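Local coordinates for DNA repair protein XRCC1 (PDB 3LQC) that acts as a scaffold in DNA single-strand break repair, assembling repair complexes and binding poly-ADP-ribose chains, here represented by its N-terminal domain, at residues D63-S75 / W125-S137. Sequence-based numbering, arbitrary orientation.
With NA (sodium ion), chain C; CO3 (carbonate ion), chain D.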
ATOM      1  N   ASP A  63       7.923  -7.059  18.791  1.00 18.62           N
ATOM      2  CA  ASP A  63       9.211  -7.679  19.057  1.00 23.80           C
ATOM      3  C   ASP A  63       9.698  -8.382  17.799  1.00 22.30           C
ATOM      4  O   ASP A  63       9.847  -9.606  17.778  1.00 18.26           O
ATOM      5  CB  ASP A  63       9.139  -8.666  20.216  1.00 21.36           C
ATOM      6  CG  ASP A  63      10.484  -9.310  20.515  1.00 27.10           C
ATOM      7  OD1 ASP A  63      11.519  -8.630  20.351  1.00 27.31           O
ATOM      8  OD2 ASP A  63      10.506 -10.494  20.918  1.00 32.01           O
ATOM      9  N   GLY A  64       9.913  -7.596  16.749  1.00 19.81           N
ATOM     10  CA  GLY A  64      10.540  -8.083  15.534  1.00 22.11           C
ATOM     11  C   GLY A  64       9.582  -8.543  14.454  1.00 17.65           C
ATOM     12  O   GLY A  64      10.012  -9.114  13.456  1.00 19.06           O
ATOM     13  N   SER A  65       8.289  -8.311  14.653  1.00 17.02           N
ATOM     14  CA  SER A  65       7.288  -8.661  13.651  1.00 15.96           C
ATOM     15  C   SER A  65       7.234  -7.579  12.581  1.00 18.78           C
ATOM     16  O   SER A  65       7.423  -6.403  12.882  1.00 21.66           O
ATOM     17  CB  SER A  65       5.902  -8.788  14.287  1.00 14.97           C
ATOM     18  OG  SER A  65       5.827  -9.892  15.159  1.00 19.30           O
ATOM     19  N   ALA A  66       6.957  -7.969  11.340  1.00 16.41           N
ATOM     20  CA  ALA A  66       6.735  -6.995  10.280  1.00 15.91           C
ATOM     21  C   ALA A  66       5.297  -6.497  10.316  1.00 18.64           C
ATOM     22  O   ALA A  66       5.041  -5.303  10.147  1.00 19.73           O
ATOM     23  CB  ALA A  66       7.057  -7.590   8.924  1.00 17.36           C
ATOM     24  N   PHE A  67       4.363  -7.421  10.530  1.00 15.89           N
ATOM     25  CA  PHE A  67       2.942  -7.084  10.580  1.00 16.93           C
ATOM     26  C   PHE A  67       2.303  -7.723  11.793  1.00 17.23           C
ATOM     27  O   PHE A  67       2.732  -8.779  12.230  1.00 21.57           O
ATOM     28  CB  PHE A  67       2.206  -7.576   9.332  1.00 15.36           C
ATOM     29  CG  PHE A  67       2.951  -7.351   8.057  1.00 16.73           C
ATOM     30  CD1 PHE A  67       3.322  -6.075   7.673  1.00 12.31           C
ATOM     31  CD2 PHE A  67       3.276  -8.424   7.233  1.00 19.52           C
ATOM     32  CE1 PHE A  67       4.008  -5.865   6.500  1.00 14.08           C
ATOM     33  CE2 PHE A  67       3.974  -8.223   6.046  1.00 18.16           C
ATOM     34  CZ  PHE A  67       4.336  -6.941   5.679  1.00 14.50           C
ATOM     35  N   VAL A  68       1.276  -7.079  12.334  1.00 19.92           N
ATOM     36  CA  VAL A  68       0.486  -7.668  13.407  1.00 16.70           C
ATOM     37  C   VAL A  68      -0.990  -7.468  13.107  1.00 18.70           C
ATOM     38  O   VAL A  68      -1.395  -6.405  12.637  1.00 16.12           O
ATOM     39  CB  VAL A  68       0.808  -7.053  14.776  1.00 15.80           C
ATOM     40  CG1 VAL A  68       0.050  -7.786  15.860  1.00 16.75           C
ATOM     41  CG2 VAL A  68       2.294  -7.104  15.054  1.00 14.35           C
ATOM     42  N   GLU A  69      -1.789  -8.499  13.366  1.00 16.50           N
ATOM     43  CA  GLU A  69      -3.227  -8.431  13.152  1.00 16.36           C
ATOM     44  C   GLU A  69      -3.943  -8.982  14.381  1.00 19.55           C
ATOM     45  O   GLU A  69      -3.470  -9.932  15.000  1.00 17.98           O
ATOM     46  CB  GLU A  69      -3.608  -9.251  11.920  1.00 17.15           C
ATOM     47  CG  GLU A  69      -5.085  -9.260  11.569  1.00 16.17           C
ATOM     48  CD  GLU A  69      -5.407 -10.317  10.536  1.00 17.28           C
ATOM     49  OE1 GLU A  69      -6.422 -10.176   9.820  1.00 17.43           O
ATOM     50  OE2 GLU A  69      -4.623 -11.283  10.429  1.00 14.42           O
ATOM     51  N   VAL A  70      -5.075  -8.386  14.741  1.00 17.24           N
ATOM     52  CA  VAL A  70      -5.856  -8.910  15.851  1.00 16.77           C
ATOM     53  C   VAL A  70      -7.246  -9.273  15.379  1.00 15.70           C
ATOM     54  O   VAL A  70      -7.959  -8.438  14.832  1.00 21.53           O
ATOM     55  CB  VAL A  70      -5.935  -7.929  17.045  1.00 18.72           C
ATOM     56  CG1 VAL A  70      -6.806  -8.513  18.161  1.00 14.31           C
ATOM     57  CG2 VAL A  70      -4.545  -7.632  17.577  1.00 19.15           C
ATOM     58  N   LEU A  71      -7.616 -10.531  15.575  1.00 13.48           N
ATOM     59  CA  LEU A  71      -8.948 -10.997  15.229  1.00 16.14           C
ATOM     60  C   LEU A  71      -9.663 -11.483  16.485  1.00 16.78           C
ATOM     61  O   LEU A  71      -9.027 -11.827  17.489  1.00 18.05           O
ATOM     62  CB  LEU A  71      -8.887 -12.101  14.168  1.00 12.85           C
ATOM     63  CG  LEU A  71      -8.009 -11.814  12.948  1.00 16.66           C
ATOM     64  CD1 LEU A  71      -6.596 -12.340  13.168  1.00 15.15           C
ATOM     65  CD2 LEU A  71      -8.611 -12.407  11.667  1.00 13.34           C
ATOM     66  N   VAL A  72     -10.985 -11.509  16.432  1.00 14.77           N
ATOM     67  CA  VAL A  72     -11.775 -11.910  17.588  1.00 17.04           C
ATOM     68  C   VAL A  72     -12.780 -12.951  17.171  1.00 16.57           C
ATOM     69  O   VAL A  72     -13.161 -13.024  16.008  1.00 18.78           O
ATOM     70  CB  VAL A  72     -12.518 -10.723  18.204  1.00 18.35           C
ATOM     71  CG1 VAL A  72     -11.575  -9.929  19.089  1.00 14.85           C
ATOM     72  CG2 VAL A  72     -13.109  -9.849  17.102  1.00 13.83           C
ATOM     73  N   GLY A  73     -13.202 -13.770  18.121  1.00 17.44           N
ATOM     74  CA  GLY A  73     -14.144 -14.828  17.821  1.00 18.54           C
ATOM     75  C   GLY A  73     -15.040 -15.116  19.008  1.00 20.74           C
ATOM     76  O   GLY A  73     -14.760 -14.710  20.135  1.00 20.22           O
ATOM     77  N   SER A  74     -16.123 -15.830  18.746  1.00 19.27           N
ATOM     78  CA  SER A  74     -17.091 -16.150  19.770  1.00 22.43           C
ATOM     79  C   SER A  74     -17.185 -17.659  19.828  1.00 20.19           C
ATOM     80  O   SER A  74     -17.585 -18.285  18.858  1.00 23.17           O
ATOM     81  CB  SER A  74     -18.444 -15.543  19.398  1.00 22.87           C
ATOM     82  OG  SER A  74     -19.220 -15.286  20.547  1.00 29.39           O
ATOM     83  N   SER A  75     -16.801 -18.245  20.955  1.00 20.87           N
ATOM     84  CA  SER A  75     -16.673 -19.695  21.048  1.00 18.22           C
ATOM     85  C   SER A  75     -18.014 -20.417  21.002  1.00 22.04           C
ATOM     86  O   SER A  75     -18.132 -21.490  20.410  1.00 26.97           O
ATOM     87  CB  SER A  75     -15.891 -20.094  22.304  1.00 18.53           C
ATOM     88  OG  SER A  75     -16.644 -19.863  23.481  1.00 20.34           O
ATOM     89  N   TRP A 125     -16.362 -10.737  22.823  1.00 21.37           N
ATOM     90  CA  TRP A 125     -15.640 -11.861  22.262  1.00 19.57           C
ATOM     91  C   TRP A 125     -14.944 -12.626  23.361  1.00 21.44           C
ATOM     92  O   TRP A 125     -14.520 -12.036  24.349  1.00 25.68           O
ATOM     93  CB  TRP A 125     -14.601 -11.342  21.270  1.00 19.99           C
ATOM     94  CG  TRP A 125     -15.165 -10.390  20.254  1.00 19.12           C
ATOM     95  CD1 TRP A 125     -15.131  -9.023  20.292  1.00 15.12           C
ATOM     96  CD2 TRP A 125     -15.861 -10.746  19.053  1.00 19.36           C
ATOM     97  NE1 TRP A 125     -15.752  -8.512  19.183  1.00 15.61           N
ATOM     98  CE2 TRP A 125     -16.209  -9.538  18.412  1.00 17.62           C
ATOM     99  CE3 TRP A 125     -16.222 -11.961  18.463  1.00 17.67           C
ATOM    100  CZ2 TRP A 125     -16.898  -9.522  17.201  1.00 17.53           C
ATOM    101  CZ3 TRP A 125     -16.903 -11.940  17.262  1.00 17.00           C
ATOM    102  CH2 TRP A 125     -17.235 -10.725  16.642  1.00 17.76           C
ATOM    103  N   ASP A 126     -14.824 -13.937  23.204  1.00 20.30           N
ATOM    104  CA  ASP A 126     -14.041 -14.718  24.160  1.00 22.09           C
ATOM    105  C   ASP A 126     -12.887 -15.443  23.480  1.00 21.01           C
ATOM    106  O   ASP A 126     -12.227 -16.285  24.086  1.00 20.11           O
ATOM    107  CB  ASP A 126     -14.919 -15.686  24.956  1.00 20.79           C
ATOM    108  CG  ASP A 126     -15.554 -16.756  24.094  1.00 20.45           C
ATOM    109  OD1 ASP A 126     -15.442 -16.690  22.855  1.00 24.34           O
ATOM    110  OD2 ASP A 126     -16.179 -17.667  24.667  1.00 22.98           O
ATOM    111  N   ARG A 127     -12.655 -15.108  22.214  1.00 18.07           N
ATOM    112  CA  ARG A 127     -11.455 -15.543  21.509  1.00 19.12           C
ATOM    113  C   ARG A 127     -10.711 -14.345  20.922  1.00 17.87           C
ATOM    114  O   ARG A 127     -11.280 -13.546  20.175  1.00 21.64           O
ATOM    115  CB  ARG A 127     -11.802 -16.543  20.408  1.00 20.27           C
ATOM    116  CG  ARG A 127     -12.449 -17.815  20.922  1.00 19.38           C
ATOM    117  CD  ARG A 127     -11.482 -18.630  21.760  1.00 17.33           C
ATOM    118  NE  ARG A 127     -12.107 -19.864  22.236  1.00 21.05           N
ATOM    119  CZ  ARG A 127     -12.694 -19.997  23.423  1.00 21.38           C
ATOM    120  NH1 ARG A 127     -12.730 -18.973  24.265  1.00 19.72           N
ATOM    121  NH2 ARG A 127     -13.239 -21.154  23.773  1.00 19.15           N
ATOM    122  N   VAL A 128      -9.443 -14.210  21.287  1.00 17.73           N
ATOM    123  CA  VAL A 128      -8.592 -13.173  20.735  1.00 14.99           C
ATOM    124  C   VAL A 128      -7.373 -13.808  20.053  1.00 19.43           C
ATOM    125  O   VAL A 128      -6.556 -14.475  20.689  1.00 15.69           O
ATOM    126  CB  VAL A 128      -8.131 -12.171  21.809  1.00 17.61           C
ATOM    127  CG1 VAL A 128      -7.539 -10.940  21.150  1.00 19.89           C
ATOM    128  CG2 VAL A 128      -9.301 -11.766  22.708  1.00 18.62           C
ATOM    129  N   LYS A 129      -7.262 -13.597  18.748  1.00 17.52           N
ATOM    130  CA  LYS A 129      -6.157 -14.139  17.982  1.00 16.91           C
ATOM    131  C   LYS A 129      -5.243 -13.007  17.540  1.00 17.51           C
ATOM    132  O   LYS A 129      -5.674 -12.083  16.838  1.00 17.42           O
ATOM    133  CB  LYS A 129      -6.685 -14.911  16.766  1.00 14.28           C
ATOM    134  CG  LYS A 129      -5.604 -15.442  15.853  1.00 14.99           C
ATOM    135  CD  LYS A 129      -6.196 -16.204  14.679  1.00 16.72           C
ATOM    136  CE  LYS A 129      -6.902 -17.462  15.136  1.00 16.68           C
ATOM    137  NZ  LYS A 129      -7.138 -18.391  14.000  1.00 19.29           N
ATOM    138  N   ILE A 130      -3.987 -13.073  17.965  1.00 15.68           N
ATOM    139  CA  ILE A 130      -2.991 -12.087  17.555  1.00 16.93           C
ATOM    140  C   ILE A 130      -2.023 -12.736  16.561  1.00 18.82           C
ATOM    141  O   ILE A 130      -1.346 -13.706  16.895  1.00 15.47           O
ATOM    142  CB  ILE A 130      -2.213 -11.529  18.759  1.00 14.61           C
ATOM    143  CG1 ILE A 130      -3.160 -10.833  19.738  1.00 18.32           C
ATOM    144  CG2 ILE A 130      -1.146 -10.570  18.302  1.00 13.92           C
ATOM    145  CD1 ILE A 130      -3.777 -11.757  20.766  1.00 19.35           C
ATOM    146  N   VAL A 131      -1.972 -12.214  15.340  1.00 16.34           N
ATOM    147  CA  VAL A 131      -1.133 -12.808  14.303  1.00 16.44           C
ATOM    148  C   VAL A 131       0.082 -11.948  14.003  1.00 14.79           C
ATOM    149  O   VAL A 131      -0.048 -10.782  13.654  1.00 16.54           O
ATOM    150  CB  VAL A 131      -1.923 -13.054  13.002  1.00 14.74           C
ATOM    151  CG1 VAL A 131      -1.097 -13.897  12.032  1.00 13.85           C
ATOM    152  CG2 VAL A 131      -3.242 -13.739  13.306  1.00 12.50           C
ATOM    153  N   CYS A 132       1.266 -12.533  14.145  1.00 16.54           N
ATOM    154  CA  CYS A 132       2.510 -11.830  13.861  1.00 14.05           C
ATOM    155  C   CYS A 132       3.134 -12.370  12.585  1.00 13.57           C
ATOM    156  O   CYS A 132       3.401 -13.563  12.461  1.00 18.55           O
ATOM    157  CB  CYS A 132       3.487 -11.991  15.024  1.00 17.54           C
ATOM    158  SG  CYS A 132       2.930 -11.296  16.586  1.00 19.00           S
ATOM    159  N   SER A 133       3.364 -11.496  11.621  1.00 17.18           N
ATOM    160  CA  SER A 133       3.949 -11.925  10.359  1.00 16.92           C
ATOM    161  C   SER A 133       5.314 -11.302  10.170  1.00 15.91           C
ATOM    162  O   SER A 133       5.494 -10.102  10.384  1.00 16.45           O
ATOM    163  CB  SER A 133       3.041 -11.563   9.192  1.00 14.82           C
ATOM    164  OG  SER A 133       1.881 -12.366   9.193  1.00 21.07           O
ATOM    165  N   GLN A 134       6.276 -12.122   9.770  1.00 15.65           N
ATOM    166  CA  GLN A 134       7.634 -11.645   9.547  1.00 17.15           C
ATOM    167  C   GLN A 134       8.316 -12.497   8.486  1.00 18.38           C
ATOM    168  O   GLN A 134       9.167 -13.326   8.802  1.00 15.74           O
ATOM    169  CB  GLN A 134       8.431 -11.657  10.854  1.00 16.16           C
ATOM    170  CG  GLN A 134       9.865 -11.135  10.732  1.00 19.13           C
ATOM    171  CD  GLN A 134       9.980  -9.919   9.829  1.00 16.02           C
ATOM    172  OE1 GLN A 134      10.001 -10.043   8.606  1.00 17.39           O
ATOM    173  NE2 GLN A 134      10.066  -8.739  10.430  1.00 14.54           N
ATOM    174  N   PRO A 135       7.935 -12.280   7.215  1.00 16.44           N
ATOM    175  CA  PRO A 135       8.386 -13.041   6.048  1.00 17.94           C
ATOM    176  C   PRO A 135       9.818 -12.713   5.682  1.00 18.61           C
ATOM    177  O   PRO A 135      10.413 -13.443   4.893  1.00 16.20           O
ATOM    178  CB  PRO A 135       7.481 -12.541   4.913  1.00 16.68           C
ATOM    179  CG  PRO A 135       6.532 -11.592   5.514  1.00 19.27           C
ATOM    180  CD  PRO A 135       7.072 -11.157   6.828  1.00 19.37           C
ATOM    181  N   TYR A 136      10.349 -11.624   6.233  1.00 18.11           N
ATOM    182  CA  TYR A 136      11.641 -11.091   5.806  1.00 19.75           C
ATOM    183  C   TYR A 136      12.766 -11.502   6.741  1.00 19.25           C
ATOM    184  O   TYR A 136      13.937 -11.366   6.409  1.00 21.88           O
ATOM    185  CB  TYR A 136      11.567  -9.561   5.692  1.00 15.88           C
ATOM    186  CG  TYR A 136      10.322  -9.112   4.978  1.00 17.80           C
ATOM    187  CD1 TYR A 136      10.092  -9.485   3.660  1.00 18.05           C
ATOM    188  CD2 TYR A 136       9.360  -8.345   5.621  1.00 16.54           C
ATOM    189  CE1 TYR A 136       8.949  -9.093   2.996  1.00 17.71           C
ATOM    190  CE2 TYR A 136       8.202  -7.954   4.963  1.00 13.78           C
ATOM    191  CZ  TYR A 136       8.006  -8.333   3.651  1.00 16.02           C
ATOM    192  OH  TYR A 136       6.866  -7.966   2.978  1.00 17.49           O
ATOM    193  N   SER A 137      12.393 -12.007   7.910  1.00 20.18           N
ATOM    194  CA  SER A 137      13.349 -12.421   8.919  1.00 25.07           C
ATOM    195  C   SER A 137      12.830 -13.684   9.602  1.00 24.11           C
ATOM    196  O   SER A 137      12.682 -13.728  10.819  1.00 28.69           O
ATOM    197  CB  SER A 137      13.549 -11.294   9.936  1.00 26.16           C
ATOM    198  OG  SER A 137      14.709 -11.510  10.724  1.00 35.88           O
TER
HETATM  199 NA    NA C 278     -19.736 -18.590  17.054  1.00 19.36          NA
HETATM  200  C   CO3 D 190      -4.186 -18.863  12.531  1.00 20.80           C
HETATM  201  O1  CO3 D 190      -3.880 -18.778  13.792  1.00 24.13           O
HETATM  202  O2  CO3 D 190      -5.365 -19.297  12.188  1.00 21.95           O
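Val-72 lies over one face of the Trp-125 indole, its CG2 3.4 Å from the centroid of the five-membered ring in a CH-pi contact. With CG anti to the carbonyl carbon (chi1 -51°), the Trp-125 ring is set against Val-72 with its CE3 edge toward Gly-73 C, and NE1 bonds to Ala-120 O. Replacing Trp-125 by an alanine is likely to strip the flat surface from Val-72 and leave the Ala-120 carbonyl without this donor. The Val-72/Trp-125 packing lies at one end of an antiparallel pairing that runs from Phe-67/Ser-133 to Gly-73/Arg-127. At that end Asp-126 and Arg-127 both face Gly-73, whose O accepts from both amides; at the other, Ala-66 and Phe-67 share Ser-133 O; each is a classic beta bulge. Beyond the first bulge the Asp-126 carboxylate grips Ser-75 twice, OD1 taking the backbone N on its syn lone pair (2.8 Å) and OD2 taking OG. Ser-75 CB sits over the Arg-127 guanidinium. Ser-74 O binds a sodium ion together with Ala-76 O and Gly-78 O. At the far end Gln-134 NE2, in one of two conformers, bonds to Gly-64 O (3.0 Å) and Ser-99. Lys-129 NZ donates to O2 of a carbonate, probably from the crystallisation liquor, that Ser-44 and Arg-7 also bind. Val-68, Ile-130 and Cys-132 pack on Leu-144 of strand 143-150, Leu-71 and Val-131 meet the partner protein's chain, and strands 85-92 and 42-49 flank the pair.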